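Local structure of pyruvate kinase (Pseudomonas aeruginosa, 6QXL) at residues L35-G40 / M186-V191; A64-L69 / W217-I222; P113-D118 / K158-R163; D123-D128 / M134-V139. The protein probably catalyses the last step of glycolysis, transferring the phosphoryl group of phosphoenolpyruvate to ADP to give pyruvate and ATP. One frame throughout, in Å; residues are numbered along the deposited sequence.

Interaction 1 (L35-G40 / M186-V191); sequences LNFSHG and MDLDYV
The fork of L188 fits between two bumps from the 35-40 segment: its CD2 turns to L35 and its CD1 to F37. CD2 of L188 lies 4.3 Å from CD1 of L35, while CD1 of L188 comes within 4.0 Å of CZ of F37, approaching the ring obliquely. M186 supplies a third knob. Its chain runs straight to SD and then bends (chi3 78°), which brings CE tip to tip against L35 CD1 at 4.0 Å. L35 CD1 thus sits against both M186 and L188, whose side chains reach it from the same segment. On the F37 ring, the carbonyl oxygen of L35 stands 4.3 Å above the plane, over its centre. Strands 32-36 and 190-193 belong to the closed parallel barrel of the TIM fold but are not neighbours in it; strand 64-68 runs between them, and L35 and V191 keep their CA atoms 9.5 Å apart. The side chains bridge this gap on the helix-covered side of the sheet, with H45 of helix 42-58 against L35, M186 and the F37 ring, which it meets edge-to-face, and helix 174-185 against F37 and L188. D187, with positive phi, follows the latter helix in a Schellman motif. At the other end, N36 OD1 accepts S38 N at 3.2 Å in an Asx turn and also takes S38 OG, both from the same face of the amide, within a type I turn from N36 to H39 that carries the chain off the strand.

Interaction 2 (A64-L69 / W217-I222); sequences ALLGDL and WLVAKI
K221 NZ is gripped by several groups. The D68 carboxylate takes it at OD1, 2.8 Å away and on the syn lone pair, and weakly at OD2, 3.2 Å away, so the amine meets both oxygens of the salt bridge unequally. S194 OG and an oxygen of a bound malonate are further hydrogen-bond partners of the same nitrogen. The lysine gets there by a bend at chi3 (67°) that swings CE and NZ round, with CD lying 3.7 Å from D68 OD1. D68 is held in turn by R34, which forms a salt bridge to its OD2. Two residues earlier on each strand, L66 CD1 meets V219 CG2 at 4.1 Å, the two side chains crossing at about a right angle. These residues lie on strands 64-68 and 217-222 of the TIM barrel, separated in the sheet by strand 190-193, and their side chains meet across that strand in the barrel interior. The side chain of K221 is about 4 Å from the magnesium ion, which E223 and D250 coordinate. Held by carboxylate, hydroxyl and malonate together, the buried amine has its place beside the magnesium site set by D68, itself positioned by R34.

Interaction 3 (P113-D118 / K158-R163); sequences PDLVKD and KGINRR
L115 reaches from helix 113-118 over the end of I160, its CD2 4.4 Å from the CD1 of the isoleucine, a loose apolar touch. I160 is extended (chi1 -178°), which carries CD1 outward from the strand to meet the leucine. The next residue along the strand on the same side, R162, works at the last turn of the helix: its NH1 is 3.0 Å from D118 O, which lies oblique to the guanidinium. A bend at chi3 (63°) turns the guanidinium to that position. The clear salt-bridge partner of NH1 is D123, and NH2 is taken by G165 O, so the arginine gathers several chain parts round one planar group. D118 looks elsewhere with its carboxylate, OD2 accepting T168 N and standing 6.2 Å from R162 NH2. Here the short helix packs on strand 159-162 of the small beta-rich domain that pyruvate kinases insert into their TIM barrel after its third strand, the lid over the active site. The 39 residues linking helix and strand contain no other helix. Between I160 and R162, the CB of N161 leaves the strand away from the helix; N161 OD1 accepts the backbone N of R162 at 2.7 Å, and its ND2 donates to E254 of barrel-side helix 248-255.

Interaction 4 (D123-D128 / M134-V139); sequences DELLLD and MVVEEV
The flat groups that meet between D123-D128 and M134-V139 are peptide units, joined by three backbone hydrogen bonds. D123 O takes V136 N at 2.9 Å. L125 and M134 bond twice, L125 N to M134 O at 2.7 Å and M134 N to L125 O at 2.9 Å. CA-H...O contacts fill the gaps: V135 CA lies 3.3 Å from D123 O, and E124 CA lies near M134 O. V135 CG2 and V136 CG2 also crowd round D123 O. This is an antiparallel beta hairpin of the lid domain, built from strands 124-127 and 132-139 and strongly twisted, the segments 124-127 and 134-139 running at 140° to each other. L125 with M134 is a hydrogen-bonded pair, E124 with V135 a non-hydrogen-bonded one. The face carrying L125, L127, M134 and V136 is apolar: L127 CD1 meets M134 CE at 3.9 Å and L125 CD1 meets V136 CG2 at 4.0 Å. M134 is stretched out beyond CG (chi3 -167°), which takes CE along to L127. Both leucines and the methionine also lie on F94, and I160 adds to the same apolar cluster. E124 and V135 stand on the opposite face, where E124 OE2 forms a salt bridge with R163. Further along, E137 and E138 face R145 together in a classic beta bulge, E138 OE1 pairing with R145 and E137 OE2 with R147 and K91.

Overall arrangement
Interactions 1 and 2 lie in the buried TIM barrel, their centres 8 Å apart, and use adjacent strands of one sheet; L35 N and L66 O, 2.7 Å apart, are a probable hydrogen bond between them. Interaction 1 is purely apolar on the helix side, whereas interaction 2 carries a buried salt bridge near the metal. Interactions 3 and 4 are only partly buried and belong to the inserted lid domain, their centres about 25 to 32 Å from those of the other two. They share a sheet, with strand 124-127 lying beside strand 159-162, and arginines of 158-163 bridge to acids of 123-128. Interaction 3 joins helix to strand by few touches, interaction 4 by backbone bonds.

Interaction 1 (L35-G40 / M186-V191)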
loop_
_atom_site.group_PDB
_atom_site.type_symbol
_atom_site.label_atom_id
_atom_site.label_comp_id
_atom_site.label_asym_id
_atom_site.label_seq_id
_atom_site.Cartn_x
_atom_site.Cartn_y
_atom_site.Cartn_z
ATOM N N LEU A 35 -0.321 -34.759 -26.443
ATOM C CA LEU A 35 0.130 -35.704 -27.435
ATOM C C LEU A 35 1.333 -35.062 -28.083
ATOM O O LEU A 35 1.195 -34.062 -28.804
ATOM C CB LEU A 35 -0.965 -35.970 -28.469
ATOM C CG LEU A 35 -2.355 -36.277 -27.914
ATOM C CD1 LEU A 35 -3.286 -36.553 -29.105
ATOM C CD2 LEU A 35 -2.379 -37.475 -26.994
ATOM N N ASN A 36 2.515 -35.615 -27.813
ATOM C CA ASN A 36 3.746 -35.022 -28.306
ATOM C C ASN A 36 4.030 -35.570 -29.686
ATOM O O ASN A 36 4.365 -36.733 -29.825
ATOM C CB ASN A 36 4.887 -35.306 -27.318
ATOM C CG ASN A 36 6.193 -34.665 -27.720
ATOM O OD1 ASN A 36 6.255 -33.857 -28.651
ATOM N ND2 ASN A 36 7.241 -35.031 -27.029
ATOM N N PHE A 37 3.907 -34.731 -30.703
ATOM C CA PHE A 37 4.111 -35.195 -32.076
ATOM C C PHE A 37 5.559 -35.484 -32.411
ATOM O O PHE A 37 5.820 -36.067 -33.445
ATOM C CB PHE A 37 3.529 -34.210 -33.102
ATOM C CG PHE A 37 2.025 -34.113 -33.089
ATOM C CD1 PHE A 37 1.222 -35.253 -33.077
ATOM C CD2 PHE A 37 1.404 -32.871 -33.100
ATOM C CE1 PHE A 37 -0.165 -35.158 -33.077
ATOM C CE2 PHE A 37 0.016 -32.757 -33.103
ATOM C CZ PHE A 37 -0.774 -33.903 -33.099
ATOM N N SER A 38 6.504 -35.109 -31.563
ATOM C CA SER A 38 7.910 -35.497 -31.786
ATOM C C SER A 38 8.086 -37.026 -31.870
ATOM O O SER A 38 9.002 -37.481 -32.514
ATOM C CB SER A 38 8.798 -34.990 -30.647
ATOM O OG SER A 38 8.716 -33.593 -30.529
ATOM N N HIS A 39 7.228 -37.795 -31.194
ATOM C CA HIS A 39 7.298 -39.243 -31.219
ATOM C C HIS A 39 5.938 -39.830 -31.546
ATOM O O HIS A 39 4.921 -39.156 -31.482
ATOM C CB HIS A 39 7.830 -39.821 -29.904
ATOM C CG HIS A 39 9.046 -39.117 -29.378
ATOM N ND1 HIS A 39 10.301 -39.261 -29.937
ATOM C CD2 HIS A 39 9.180 -38.212 -28.378
ATOM C CE1 HIS A 39 11.167 -38.518 -29.271
ATOM N NE2 HIS A 39 10.503 -37.833 -28.353
ATOM N N GLY A 40 5.937 -41.097 -31.933
ATOM C CA GLY A 40 4.727 -41.826 -32.263
ATOM C C GLY A 40 4.235 -41.609 -33.684
ATOM O O GLY A 40 4.607 -40.652 -34.361
ATOM N N MET A 186 -8.175 -34.393 -36.009
ATOM C CA MET A 186 -8.537 -35.040 -34.745
ATOM C C MET A 186 -9.410 -34.173 -33.851
ATOM O O MET A 186 -9.797 -34.625 -32.779
ATOM C CB MET A 186 -7.268 -35.417 -33.971
ATOM C CG MET A 186 -6.390 -36.466 -34.635
ATOM S SD MET A 186 -4.798 -36.593 -33.810
ATOM C CE MET A 186 -5.291 -37.547 -32.382
ATOM N N ASP A 187 -9.720 -32.939 -34.278
ATOM C CA ASP A 187 -10.490 -31.968 -33.461
ATOM C C ASP A 187 -9.831 -31.690 -32.118
ATOM O O ASP A 187 -10.478 -31.708 -31.072
ATOM C CB ASP A 187 -11.946 -32.435 -33.223
ATOM C CG ASP A 187 -12.827 -32.219 -34.415
ATOM O OD1 ASP A 187 -12.397 -31.636 -35.469
ATOM O OD2 ASP A 187 -13.997 -32.616 -34.255
ATOM N N LEU A 188 -8.526 -31.454 -32.142
ATOM C CA LEU A 188 -7.809 -31.181 -30.911
ATOM C C LEU A 188 -8.234 -29.833 -30.337
ATOM O O LEU A 188 -8.522 -28.891 -31.074
ATOM C CB LEU A 188 -6.300 -31.214 -31.151
ATOM C CG LEU A 188 -5.690 -32.555 -31.572
ATOM C CD1 LEU A 188 -4.183 -32.454 -31.567
ATOM C CD2 LEU A 188 -6.148 -33.697 -30.672
ATOM N N ASP A 189 -8.283 -29.768 -29.015
ATOM C CA ASP A 189 -8.703 -28.564 -28.313
ATOM C C ASP A 189 -7.594 -27.510 -28.240
ATOM O O ASP A 189 -7.870 -26.312 -28.305
ATOM C CB ASP A 189 -9.183 -28.954 -26.935
ATOM C CG ASP A 189 -10.244 -30.034 -26.994
ATOM O OD1 ASP A 189 -11.322 -29.782 -27.545
ATOM O OD2 ASP A 189 -9.981 -31.157 -26.563
ATOM N N TYR A 190 -6.343 -27.959 -28.107
ATOM C CA TYR A 190 -5.189 -27.062 -28.048
ATOM C C TYR A 190 -4.091 -27.579 -28.954
ATOM O O TYR A 190 -3.889 -28.782 -29.080
ATOM C CB TYR A 190 -4.645 -26.951 -26.608
ATOM C CG TYR A 190 -5.528 -26.181 -25.669
ATOM C CD1 TYR A 190 -5.526 -24.792 -25.660
ATOM C CD2 TYR A 190 -6.372 -26.840 -24.792
ATOM C CE1 TYR A 190 -6.341 -24.091 -24.795
ATOM C CE2 TYR A 190 -7.189 -26.139 -23.922
ATOM C CZ TYR A 190 -7.147 -24.779 -23.916
ATOM O OH TYR A 190 -7.979 -24.105 -23.074
ATOM N N VAL A 191 -3.369 -26.651 -29.561
ATOM C CA VAL A 191 -2.174 -26.954 -30.336
ATOM C C VAL A 191 -1.051 -26.062 -29.830
ATOM O O VAL A 191 -1.215 -24.851 -29.727
ATOM C CB VAL A 191 -2.402 -26.702 -31.826
ATOM C CG1 VAL A 191 -1.104 -26.796 -32.614
ATOM C CG2 VAL A 191 -3.394 -27.715 -32.356
#

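Interaction 2 (A64-L69 / W217-I222)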
loop_
_atom_site.group_PDB
_atom_site.type_symbol
_atom_site.label_atom_id
_atom_site.label_comp_id
_atom_site.label_asym_id
_atom_site.label_seq_id
_atom_site.Cartn_x
_atom_site.Cartn_y
_atom_site.Cartn_z
ATOM N N ALA A 64 -9.309 -32.005 -21.983
ATOM C CA ALA A 64 -8.890 -31.450 -23.257
ATOM C C ALA A 64 -7.759 -32.279 -23.838
ATOM O O ALA A 64 -7.089 -33.018 -23.120
ATOM C CB ALA A 64 -8.443 -30.004 -23.086
ATOM N N LEU A 65 -7.562 -32.122 -25.146
ATOM C CA LEU A 65 -6.462 -32.720 -25.852
ATOM C C LEU A 65 -5.593 -31.633 -26.421
ATOM O O LEU A 65 -6.064 -30.758 -27.140
ATOM C CB LEU A 65 -6.943 -33.627 -26.985
ATOM C CG LEU A 65 -7.825 -34.817 -26.623
ATOM C CD1 LEU A 65 -7.939 -35.763 -27.847
ATOM C CD2 LEU A 65 -7.331 -35.588 -25.408
ATOM N N LEU A 66 -4.308 -31.714 -26.096
ATOM C CA LEU A 66 -3.330 -30.758 -26.551
ATOM C C LEU A 66 -2.356 -31.507 -27.443
ATOM O O LEU A 66 -1.839 -32.558 -27.048
ATOM C CB LEU A 66 -2.615 -30.143 -25.346
ATOM C CG LEU A 66 -1.540 -29.108 -25.660
ATOM C CD1 LEU A 66 -1.495 -28.077 -24.562
ATOM C CD2 LEU A 66 -0.175 -29.729 -25.812
ATOM N N GLY A 67 -2.108 -30.941 -28.625
ATOM C CA GLY A 67 -1.173 -31.498 -29.584
ATOM C C GLY A 67 0.046 -30.618 -29.660
ATOM O O GLY A 67 -0.065 -29.419 -29.935
ATOM N N ASP A 68 1.211 -31.211 -29.427
ATOM C CA ASP A 68 2.453 -30.468 -29.311
ATOM C C ASP A 68 3.287 -30.667 -30.566
ATOM O O ASP A 68 3.790 -31.757 -30.800
ATOM C CB ASP A 68 3.202 -30.918 -28.024
ATOM C CG ASP A 68 4.226 -29.907 -27.534
ATOM O OD1 ASP A 68 4.964 -29.361 -28.388
ATOM O OD2 ASP A 68 4.294 -29.629 -26.306
ATOM N N LEU A 69 3.437 -29.620 -31.350
ATOM C CA LEU A 69 4.253 -29.649 -32.572
ATOM C C LEU A 69 5.730 -29.766 -32.233
ATOM O O LEU A 69 6.224 -29.111 -31.314
ATOM C CB LEU A 69 4.065 -28.374 -33.411
ATOM C CG LEU A 69 2.612 -28.046 -33.822
ATOM C CD1 LEU A 69 2.553 -26.665 -34.500
ATOM C CD2 LEU A 69 2.033 -29.174 -34.717
ATOM N N TRP A 217 -7.346 -23.816 -29.884
ATOM C CA TRP A 217 -6.635 -22.652 -29.364
ATOM C C TRP A 217 -5.135 -22.922 -29.387
ATOM O O TRP A 217 -4.693 -24.057 -29.229
ATOM C CB TRP A 217 -7.117 -22.339 -27.953
ATOM C CG TRP A 217 -8.341 -21.493 -27.896
ATOM C CD1 TRP A 217 -9.221 -21.254 -28.909
ATOM C CD2 TRP A 217 -8.828 -20.765 -26.768
ATOM N NE1 TRP A 217 -10.226 -20.437 -28.479
ATOM C CE2 TRP A 217 -9.998 -20.093 -27.178
ATOM C CE3 TRP A 217 -8.398 -20.620 -25.447
ATOM C CZ2 TRP A 217 -10.745 -19.288 -26.316
ATOM C CZ3 TRP A 217 -9.135 -19.797 -24.589
ATOM C CH2 TRP A 217 -10.308 -19.159 -25.037
ATOM N N LEU A 218 -4.370 -21.867 -29.583
ATOM C CA LEU A 218 -2.936 -21.968 -29.760
ATOM C C LEU A 218 -2.145 -21.683 -28.484
ATOM O O LEU A 218 -2.386 -20.686 -27.810
ATOM C CB LEU A 218 -2.473 -21.005 -30.827
ATOM C CG LEU A 218 -2.743 -21.419 -32.254
ATOM C CD1 LEU A 218 -2.232 -20.300 -33.147
ATOM C CD2 LEU A 218 -2.043 -22.724 -32.615
ATOM N N VAL A 219 -1.172 -22.549 -28.195
ATOM C CA VAL A 219 -0.274 -22.377 -27.073
ATOM C C VAL A 219 1.113 -22.023 -27.561
ATOM O O VAL A 219 1.710 -22.787 -28.300
ATOM C CB VAL A 219 -0.174 -23.646 -26.228
ATOM C CG1 VAL A 219 0.670 -23.378 -24.986
ATOM C CG2 VAL A 219 -1.563 -24.136 -25.853
ATOM N N ALA A 220 1.623 -20.877 -27.136
ATOM C CA ALA A 220 3.006 -20.500 -27.420
ATOM C C ALA A 220 3.933 -21.032 -26.360
ATOM O O ALA A 220 3.810 -20.686 -25.192
ATOM C CB ALA A 220 3.160 -18.990 -27.525
ATOM N N LYS A 221 4.867 -21.882 -26.759
ATOM C CA LYS A 221 5.884 -22.381 -25.847
ATOM C C LYS A 221 7.029 -21.393 -25.775
ATOM O O LYS A 221 7.661 -21.118 -26.772
ATOM C CB LYS A 221 6.360 -23.746 -26.301
ATOM C CG LYS A 221 5.273 -24.801 -26.184
ATOM C CD LYS A 221 5.616 -26.056 -26.945
ATOM C CE LYS A 221 6.804 -26.791 -26.337
ATOM N NZ LYS A 221 6.999 -28.119 -26.951
ATOM N N ILE A 222 7.286 -20.858 -24.591
ATOM C CA ILE A 222 8.353 -19.881 -24.396
ATOM C C ILE A 222 9.647 -20.660 -24.124
ATOM O O ILE A 222 9.887 -21.089 -23.018
ATOM C CB ILE A 222 8.032 -18.915 -23.242
ATOM C CG1 ILE A 222 6.602 -18.365 -23.352
ATOM C CG2 ILE A 222 9.033 -17.783 -23.195
ATOM C CD1 ILE A 222 6.242 -17.804 -24.690
#

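Interaction 3 (P113-D118 / K158-R163)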
loop_
_atom_site.group_PDB
_atom_site.type_symbol
_atom_site.label_atom_id
_atom_site.label_comp_id
_atom_site.label_asym_id
_atom_site.label_seq_id
_atom_site.Cartn_x
_atom_site.Cartn_y
_atom_site.Cartn_z
ATOM N N PRO A 113 22.446 -28.282 -42.075
ATOM C CA PRO A 113 23.655 -27.571 -42.463
ATOM C C PRO A 113 23.900 -26.265 -41.709
ATOM O O PRO A 113 25.066 -26.028 -41.324
ATOM C CB PRO A 113 23.412 -27.261 -43.941
ATOM C CG PRO A 113 22.464 -28.279 -44.392
ATOM C CD PRO A 113 21.588 -28.568 -43.234
ATOM N N ASP A 114 22.846 -25.462 -41.479
ATOM C CA ASP A 114 23.044 -24.238 -40.707
ATOM C C ASP A 114 23.518 -24.357 -39.218
ATOM O O ASP A 114 24.225 -23.472 -38.799
ATOM C CB ASP A 114 21.823 -23.366 -40.610
ATOM C CG ASP A 114 21.246 -22.927 -41.982
ATOM O OD1 ASP A 114 22.045 -22.533 -42.838
ATOM O OD2 ASP A 114 20.016 -22.975 -42.147
ATOM N N LEU A 115 23.492 -25.578 -38.695
ATOM C CA LEU A 115 24.120 -25.812 -37.381
ATOM C C LEU A 115 25.616 -25.418 -37.398
ATOM O O LEU A 115 26.106 -24.710 -36.513
ATOM C CB LEU A 115 24.021 -27.251 -36.963
ATOM C CG LEU A 115 24.593 -27.538 -35.563
ATOM C CD1 LEU A 115 23.841 -26.831 -34.421
ATOM C CD2 LEU A 115 24.535 -29.023 -35.223
ATOM N N VAL A 116 26.310 -25.871 -38.399
ATOM C CA VAL A 116 27.737 -25.642 -38.517
ATOM C C VAL A 116 28.054 -24.198 -38.896
ATOM O O VAL A 116 29.105 -23.669 -38.497
ATOM C CB VAL A 116 28.364 -26.614 -39.558
ATOM C CG1 VAL A 116 29.810 -26.292 -39.903
ATOM C CG2 VAL A 116 28.251 -28.055 -39.133
ATOM N N LYS A 117 27.139 -23.567 -39.618
ATOM C CA LYS A 117 27.313 -22.182 -40.025
ATOM C C LYS A 117 27.133 -21.213 -38.869
ATOM O O LYS A 117 27.885 -20.256 -38.731
ATOM C CB LYS A 117 26.324 -21.832 -41.158
ATOM C CG LYS A 117 26.755 -22.551 -42.473
ATOM C CD LYS A 117 26.053 -22.139 -43.744
ATOM C CE LYS A 117 26.049 -23.313 -44.740
ATOM N NZ LYS A 117 25.660 -22.952 -46.128
ATOM N N ASP A 118 26.186 -21.489 -38.004
ATOM C CA ASP A 118 25.834 -20.610 -36.890
ATOM C C ASP A 118 26.745 -20.776 -35.687
ATOM O O ASP A 118 26.982 -19.831 -34.953
ATOM C CB ASP A 118 24.424 -20.892 -36.411
ATOM C CG ASP A 118 23.358 -20.610 -37.517
ATOM O OD1 ASP A 118 23.740 -19.942 -38.581
ATOM O OD2 ASP A 118 22.206 -21.109 -37.295
ATOM N N LYS A 158 19.037 -37.796 -30.697
ATOM C CA LYS A 158 18.989 -36.925 -29.550
ATOM C C LYS A 158 19.087 -35.460 -29.955
ATOM O O LYS A 158 19.719 -35.110 -30.948
ATOM C CB LYS A 158 20.070 -37.266 -28.545
ATOM C CG LYS A 158 19.846 -38.548 -27.775
ATOM C CD LYS A 158 18.714 -38.381 -26.783
ATOM C CE LYS A 158 18.275 -39.702 -26.167
ATOM N NZ LYS A 158 16.782 -39.829 -25.992
ATOM N N GLY A 159 18.424 -34.617 -29.168
ATOM C CA GLY A 159 18.372 -33.190 -29.454
ATOM C C GLY A 159 19.685 -32.515 -29.114
ATOM O O GLY A 159 20.475 -32.977 -28.283
ATOM N N ILE A 160 19.940 -31.440 -29.838
ATOM C CA ILE A 160 21.104 -30.597 -29.593
ATOM C C ILE A 160 20.669 -29.137 -29.663
ATOM O O ILE A 160 19.836 -28.758 -30.475
ATOM C CB ILE A 160 22.240 -30.921 -30.608
ATOM C CG1 ILE A 160 23.476 -30.083 -30.336
ATOM C CG2 ILE A 160 21.794 -30.710 -32.023
ATOM C CD1 ILE A 160 24.696 -30.549 -31.095
ATOM N N ASN A 161 21.235 -28.318 -28.794
ATOM C CA ASN A 161 21.053 -26.873 -28.858
ATOM C C ASN A 161 22.312 -26.184 -28.400
ATOM O O ASN A 161 23.169 -26.785 -27.819
ATOM C CB ASN A 161 19.843 -26.393 -28.045
ATOM C CG ASN A 161 19.289 -25.028 -28.538
ATOM O OD1 ASN A 161 19.902 -24.289 -29.310
ATOM N ND2 ASN A 161 18.077 -24.722 -28.108
ATOM N N ARG A 162 22.419 -24.898 -28.665
ATOM C CA ARG A 162 23.489 -24.071 -28.233
ATOM C C ARG A 162 23.111 -23.268 -26.985
ATOM O O ARG A 162 22.075 -22.620 -26.947
ATOM C CB ARG A 162 23.883 -23.152 -29.346
ATOM C CG ARG A 162 25.183 -22.382 -29.065
ATOM C CD ARG A 162 25.791 -21.614 -30.098
ATOM N NE ARG A 162 24.939 -20.532 -30.532
ATOM C CZ ARG A 162 25.239 -19.674 -31.454
ATOM N NH1 ARG A 162 26.491 -19.619 -32.017
ATOM N NH2 ARG A 162 24.289 -18.817 -31.881
ATOM N N ARG A 163 24.039 -23.266 -26.010
ATOM C CA ARG A 163 23.887 -22.459 -24.837
ATOM C C ARG A 163 23.862 -20.979 -25.338
ATOM O O ARG A 163 24.750 -20.517 -25.992
ATOM C CB ARG A 163 25.046 -22.656 -23.885
ATOM C CG ARG A 163 24.994 -21.862 -22.587
ATOM C CD ARG A 163 25.949 -22.513 -21.619
ATOM N NE ARG A 163 25.225 -23.467 -20.782
ATOM C CZ ARG A 163 25.748 -24.574 -20.196
ATOM N NH1 ARG A 163 27.044 -24.801 -20.223
ATOM N NH2 ARG A 163 24.966 -25.355 -19.491
#

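Interaction 4 (D123-D128 / M134-V139)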
loop_
_atom_site.group_PDB
_atom_site.type_symbol
_atom_site.label_atom_id
_atom_site.label_comp_id
_atom_site.label_asym_id
_atom_site.label_seq_id
_atom_site.Cartn_x
_atom_site.Cartn_y
_atom_site.Cartn_z
ATOM N N ASP A 123 31.676 -21.922 -28.521
ATOM C CA ASP A 123 30.258 -22.220 -28.264
ATOM C C ASP A 123 30.109 -23.516 -27.465
ATOM O O ASP A 123 30.875 -24.467 -27.689
ATOM C CB ASP A 123 29.476 -22.332 -29.565
ATOM C CG ASP A 123 29.310 -20.973 -30.286
ATOM O OD1 ASP A 123 29.820 -19.939 -29.805
ATOM O OD2 ASP A 123 28.712 -20.912 -31.384
ATOM N N GLU A 124 29.187 -23.551 -26.516
ATOM C CA GLU A 124 28.869 -24.771 -25.784
ATOM C C GLU A 124 27.593 -25.371 -26.340
ATOM O O GLU A 124 26.611 -24.662 -26.510
ATOM C CB GLU A 124 28.727 -24.519 -24.262
ATOM C CG GLU A 124 29.993 -23.930 -23.653
ATOM C CD GLU A 124 30.152 -23.969 -22.161
ATOM O OE1 GLU A 124 31.036 -23.240 -21.674
ATOM O OE2 GLU A 124 29.404 -24.672 -21.449
ATOM N N LEU A 125 27.622 -26.668 -26.632
ATOM C CA LEU A 125 26.476 -27.383 -27.183
ATOM C C LEU A 125 25.951 -28.338 -26.131
ATOM O O LEU A 125 26.722 -29.000 -25.446
ATOM C CB LEU A 125 26.880 -28.158 -28.428
ATOM C CG LEU A 125 27.438 -27.331 -29.584
ATOM C CD1 LEU A 125 28.061 -28.329 -30.629
ATOM C CD2 LEU A 125 26.379 -26.361 -30.121
ATOM N N LEU A 126 24.633 -28.402 -26.005
ATOM C CA LEU A 126 23.971 -29.230 -25.017
ATOM C C LEU A 126 23.107 -30.260 -25.732
ATOM O O LEU A 126 22.299 -29.921 -26.589
ATOM C CB LEU A 126 23.125 -28.365 -24.101
ATOM C CG LEU A 126 23.918 -27.584 -23.026
ATOM C CD1 LEU A 126 24.554 -26.299 -23.490
ATOM C CD2 LEU A 126 23.126 -27.224 -21.833
ATOM N N LEU A 127 23.324 -31.519 -25.387
ATOM C CA LEU A 127 22.629 -32.631 -26.018
ATOM C C LEU A 127 21.792 -33.368 -24.982
ATOM O O LEU A 127 22.162 -33.416 -23.800
ATOM C CB LEU A 127 23.608 -33.612 -26.644
ATOM C CG LEU A 127 24.358 -33.068 -27.864
ATOM C CD1 LEU A 127 25.730 -32.608 -27.445
ATOM C CD2 LEU A 127 24.378 -34.088 -29.028
ATOM N N ASP A 128 20.668 -33.943 -25.438
ATOM C CA ASP A 128 19.766 -34.686 -24.572
ATOM C C ASP A 128 19.324 -33.830 -23.372
ATOM O O ASP A 128 19.515 -34.199 -22.208
ATOM C CB ASP A 128 20.409 -36.003 -24.084
ATOM C CG ASP A 128 19.375 -36.972 -23.512
ATOM O OD1 ASP A 128 18.160 -36.643 -23.481
ATOM O OD2 ASP A 128 19.771 -38.060 -23.088
ATOM N N MET A 134 29.238 -30.139 -24.620
ATOM C CA MET A 134 30.477 -30.054 -25.370
ATOM C C MET A 134 30.806 -28.619 -25.701
ATOM O O MET A 134 29.917 -27.757 -25.730
ATOM C CB MET A 134 30.351 -30.841 -26.667
ATOM C CG MET A 134 29.787 -32.229 -26.461
ATOM S SD MET A 134 30.183 -33.198 -27.897
ATOM C CE MET A 134 29.107 -34.624 -27.644
ATOM N N VAL A 135 32.090 -28.372 -25.949
ATOM C CA VAL A 135 32.548 -27.072 -26.410
ATOM C C VAL A 135 33.184 -27.232 -27.798
ATOM O O VAL A 135 33.906 -28.198 -28.045
ATOM C CB VAL A 135 33.515 -26.418 -25.401
ATOM C CG1 VAL A 135 34.750 -27.296 -25.161
ATOM C CG2 VAL A 135 33.913 -25.008 -25.869
ATOM N N VAL A 136 32.915 -26.272 -28.680
ATOM C CA VAL A 136 33.429 -26.309 -30.041
ATOM C C VAL A 136 34.888 -25.845 -30.033
ATOM O O VAL A 136 35.193 -24.724 -29.619
ATOM C CB VAL A 136 32.597 -25.400 -30.970
ATOM C CG1 VAL A 136 33.180 -25.359 -32.384
ATOM C CG2 VAL A 136 31.151 -25.865 -31.014
ATOM N N GLU A 137 35.791 -26.725 -30.471
ATOM C CA GLU A 137 37.228 -26.406 -30.538
ATOM C C GLU A 137 37.663 -25.924 -31.917
ATOM O O GLU A 137 38.571 -25.104 -32.015
ATOM C CB GLU A 137 38.058 -27.646 -30.164
ATOM C CG GLU A 137 38.159 -27.949 -28.648
ATOM C CD GLU A 137 39.127 -29.067 -28.335
ATOM O OE1 GLU A 137 39.342 -29.937 -29.217
ATOM O OE2 GLU A 137 39.616 -29.134 -27.185
ATOM N N GLU A 138 37.067 -26.478 -32.975
ATOM C CA GLU A 138 37.411 -26.133 -34.351
ATOM C C GLU A 138 36.161 -26.186 -35.212
ATOM O O GLU A 138 35.264 -27.002 -34.984
ATOM C CB GLU A 138 38.450 -27.096 -34.926
ATOM C CG GLU A 138 39.809 -27.052 -34.252
ATOM C CD GLU A 138 40.819 -28.026 -34.859
ATOM O OE1 GLU A 138 40.543 -28.716 -35.837
ATOM O OE2 GLU A 138 41.930 -28.088 -34.311
ATOM N N VAL A 139 36.106 -25.302 -36.202
ATOM C CA VAL A 139 35.023 -25.254 -37.157
ATOM C C VAL A 139 35.621 -25.439 -38.550
ATOM O O VAL A 139 36.619 -24.807 -38.882
ATOM C CB VAL A 139 34.272 -23.904 -37.087
ATOM C CG1 VAL A 139 33.123 -23.872 -38.066
ATOM C CG2 VAL A 139 33.724 -23.701 -35.731
#